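PDB 2POD: mandelate racemase / muconate lactonizing enzyme, which is of unknown function but belongs to the enolase superfamily, carries a bound sodium ion, and may be a lyase. Local coordinates for residues T6-L11 and V22-D27. Numbering follows the deposited sequence.
Sequences TEIETL and VLVHTD
H25 reaches across an antiparallel beta hairpin to E9: its ring nitrogen NE2 gives its hydrogen to OE2 of E9 at 2.8 Å, with the acceptor close to the ring plane. The donor reaches OE2 on its anti side, a little out of the carboxylate plane, and ring and carboxylate planes stand 39° apart. E9 has CG beside its backbone N (chi1 -86°) and an extended chain, which carries the carboxylate across to the ring; its OE1 makes a salt bridge to R389. E7 approaches the same ring more loosely: its OE1 lies 3.6 Å from CD2 of H25, carboxylate and ring planes 78° apart, while that oxygen is hydrogen-bonded to N398. L23 shares this face, its CB against CB of E9 and its CD1 near CD2 of L11.

Between the backbones, E9 and L23 exchange two N-H...O bonds, and H25 N gives a nearly straight one to E7 O at 2.7 Å. At T6 and E7 the pairing is a classic beta bulge, both residues facing H25. There T6 N bonds H25 O at 2.8 Å, and the T6 hydroxyl and E7 N add weak bonds to that same carbonyl. At the non-hydrogen-bonded positions, I8 CA and V22 CA each direct a C-H at a carbonyl, that of L23 and of E9 respectively.

The other face is mostly apolar. I8 straddles two valines, CG2 against V22 CG1 at 3.9 Å and CG1 against V24 CG2; both valines continue onto helix 81-101. The T10 hydroxyl on this face is held by E44 and H48.

One face thus packs against a helix of the N-terminal capping domain of this superfamily; on the other, mixed and partly exposed, E9, gripped by both H25 and R389, is probably kept ionised.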
ATOM      1  N   THR B   6       2.534  23.899 -46.438  1.00 53.97           N
ATOM      2  CA  THR B   6       3.368  24.834 -47.184  1.00 53.94           C
ATOM      3  C   THR B   6       3.881  25.977 -46.315  1.00 54.46           C
ATOM      4  O   THR B   6       4.981  26.479 -46.537  1.00 54.65           O
ATOM      5  CB  THR B   6       2.620  25.403 -48.411  1.00 55.52           C
ATOM      6  OG1 THR B   6       1.298  25.816 -48.030  1.00 45.49           O
ATOM      7  CG2 THR B   6       2.526  24.344 -49.510  1.00 51.68           C
ATOM      8  N   GLU B   7       3.086  26.366 -45.321  1.00 56.35           N
ATOM      9  CA  GLU B   7       3.242  27.653 -44.643  1.00 55.76           C
ATOM     10  C   GLU B   7       2.520  27.662 -43.287  1.00 51.67           C
ATOM     11  O   GLU B   7       1.391  27.186 -43.171  1.00 49.27           O
ATOM     12  CB  GLU B   7       2.699  28.773 -45.535  1.00 58.46           C
ATOM     13  CG  GLU B   7       3.274  30.152 -45.270  1.00 69.22           C
ATOM     14  CD  GLU B   7       2.771  31.181 -46.269  1.00 74.45           C
ATOM     15  OE1 GLU B   7       1.844  31.946 -45.920  1.00 76.80           O
ATOM     16  OE2 GLU B   7       3.290  31.213 -47.406  1.00 78.76           O
ATOM     17  N   ILE B   8       3.186  28.202 -42.271  1.00 51.28           N
ATOM     18  CA  ILE B   8       2.589  28.386 -40.948  1.00 49.65           C
ATOM     19  C   ILE B   8       2.673  29.856 -40.527  1.00 47.40           C
ATOM     20  O   ILE B   8       3.743  30.456 -40.566  1.00 47.81           O
ATOM     21  CB  ILE B   8       3.226  27.420 -39.877  1.00 51.43           C
ATOM     22  CG1 ILE B   8       2.741  25.979 -40.108  1.00 50.10           C
ATOM     23  CG2 ILE B   8       2.878  27.855 -38.453  1.00 44.75           C
ATOM     24  CD1 ILE B   8       3.632  24.904 -39.533  1.00 52.42           C
ATOM     25  N   GLU B   9       1.537  30.429 -40.139  1.00 47.99           N
ATOM     26  CA  GLU B   9       1.451  31.849 -39.804  1.00 50.69           C
ATOM     27  C   GLU B   9       1.026  32.014 -38.356  1.00 48.30           C
ATOM     28  O   GLU B   9       0.038  31.424 -37.943  1.00 50.07           O
ATOM     29  CB  GLU B   9       0.396  32.531 -40.679  1.00 49.50           C
ATOM     30  CG  GLU B   9       0.886  33.021 -42.014  1.00 62.36           C
ATOM     31  CD  GLU B   9      -0.073  34.015 -42.648  1.00 72.04           C
ATOM     32  OE1 GLU B   9       0.264  35.219 -42.689  1.00 63.38           O
ATOM     33  OE2 GLU B   9      -1.165  33.594 -43.097  1.00 68.36           O
ATOM     34  N   THR B  10       1.742  32.837 -37.595  1.00 48.70           N
ATOM     35  CA  THR B  10       1.255  33.252 -36.277  1.00 49.97           C
ATOM     36  C   THR B  10       0.756  34.692 -36.267  1.00 51.24           C
ATOM     37  O   THR B  10       1.325  35.565 -36.926  1.00 50.13           O
ATOM     38  CB  THR B  10       2.307  33.063 -35.170  1.00 48.66           C
ATOM     39  OG1 THR B  10       3.492  33.794 -35.507  1.00 47.38           O
ATOM     40  CG2 THR B  10       2.644  31.580 -34.996  1.00 54.28           C
ATOM     41  N   LEU B  11      -0.318  34.925 -35.521  1.00 49.08           N
ATOM     42  CA  LEU B  11      -0.942  36.232 -35.450  1.00 49.33           C
ATOM     43  C   LEU B  11      -1.031  36.646 -33.989  1.00 51.79           C
ATOM     44  O   LEU B  11      -1.670  35.960 -33.184  1.00 52.90           O
ATOM     45  CB  LEU B  11      -2.359  36.190 -36.046  1.00 53.77           C
ATOM     46  CG  LEU B  11      -2.778  35.641 -37.421  1.00 55.44           C
ATOM     47  CD1 LEU B  11      -4.029  36.385 -37.840  1.00 57.13           C
ATOM     48  CD2 LEU B  11      -1.730  35.756 -38.522  1.00 61.39           C
ATOM     49  N   VAL B  22      -2.840  30.721 -34.851  1.00 44.37           N
ATOM     50  CA  VAL B  22      -1.935  30.050 -35.782  1.00 44.06           C
ATOM     51  C   VAL B  22      -2.726  29.592 -37.004  1.00 44.86           C
ATOM     52  O   VAL B  22      -3.840  29.082 -36.871  1.00 44.55           O
ATOM     53  CB  VAL B  22      -1.219  28.821 -35.144  1.00 45.16           C
ATOM     54  CG1 VAL B  22      -0.119  28.306 -36.065  1.00 39.78           C
ATOM     55  CG2 VAL B  22      -0.619  29.182 -33.809  1.00 48.88           C
ATOM     56  N   LEU B  23      -2.146  29.796 -38.185  1.00 45.85           N
ATOM     57  CA  LEU B  23      -2.743  29.376 -39.448  1.00 47.57           C
ATOM     58  C   LEU B  23      -1.801  28.430 -40.165  1.00 47.63           C
ATOM     59  O   LEU B  23      -0.630  28.752 -40.358  1.00 45.22           O
ATOM     60  CB  LEU B  23      -3.025  30.586 -40.341  1.00 46.37           C
ATOM     61  CG  LEU B  23      -4.177  31.516 -39.957  1.00 43.88           C
ATOM     62  CD1 LEU B  23      -4.067  32.818 -40.730  1.00 41.17           C
ATOM     63  CD2 LEU B  23      -5.523  30.867 -40.211  1.00 42.57           C
ATOM     64  N   VAL B  24      -2.315  27.264 -40.554  1.00 48.64           N
ATOM     65  CA  VAL B  24      -1.507  26.257 -41.245  1.00 48.40           C
ATOM     66  C   VAL B  24      -2.000  26.108 -42.682  1.00 50.35           C
ATOM     67  O   VAL B  24      -3.138  25.700 -42.914  1.00 52.56           O
ATOM     68  CB  VAL B  24      -1.536  24.884 -40.502  1.00 49.04           C
ATOM     69  CG1 VAL B  24      -0.784  23.811 -41.291  1.00 40.37           C
ATOM     70  CG2 VAL B  24      -0.949  25.021 -39.103  1.00 46.36           C
ATOM     71  N   HIS B  25      -1.137  26.450 -43.636  1.00 51.76           N
ATOM     72  CA  HIS B  25      -1.517  26.508 -45.049  1.00 51.01           C
ATOM     73  C   HIS B  25      -1.045  25.269 -45.791  1.00 51.53           C
ATOM     74  O   HIS B  25       0.059  24.774 -45.547  1.00 48.38           O
ATOM     75  CB  HIS B  25      -0.928  27.756 -45.724  1.00 50.92           C
ATOM     76  CG  HIS B  25      -1.376  29.044 -45.112  1.00 48.13           C
ATOM     77  ND1 HIS B  25      -2.666  29.511 -45.224  1.00 51.41           N
ATOM     78  CD2 HIS B  25      -0.704  29.963 -44.378  1.00 57.72           C
ATOM     79  CE1 HIS B  25      -2.773  30.662 -44.583  1.00 57.22           C
ATOM     80  NE2 HIS B  25      -1.596  30.960 -44.065  1.00 56.70           N
ATOM     81  N   THR B  26      -1.884  24.787 -46.706  1.00 52.86           N
ATOM     82  CA  THR B  26      -1.528  23.659 -47.561  1.00 57.64           C
ATOM     83  C   THR B  26      -1.416  24.024 -49.046  1.00 58.85           C
ATOM     84  O   THR B  26      -1.766  25.134 -49.451  1.00 59.15           O
ATOM     85  CB  THR B  26      -2.475  22.454 -47.366  1.00 57.01           C
ATOM     86  OG1 THR B  26      -3.838  22.891 -47.416  1.00 57.56           O
ATOM     87  CG2 THR B  26      -2.206  21.769 -46.024  1.00 62.29           C
ATOM     88  N   ASP B  27      -0.919  23.074 -49.838  1.00 59.85           N
ATOM     89  CA  ASP B  27      -0.727  23.249 -51.276  1.00 62.12           C
ATOM     90  C   ASP B  27      -2.033  23.399 -52.052  1.00 64.99           C
ATOM     91  O   ASP B  27      -2.076  24.076 -53.080  1.00 68.55           O
ATOM     92  CB  ASP B  27       0.133  22.120 -51.869  1.00 63.33           C
ATOM     93  CG  ASP B  27      -0.342  20.715 -51.473  1.00 64.03           C
ATOM     94  OD1 ASP B  27      -1.483  20.545 -50.996  1.00 63.20           O
ATOM     95  OD2 ASP B  27       0.447  19.761 -51.649  1.00 67.56           O
TER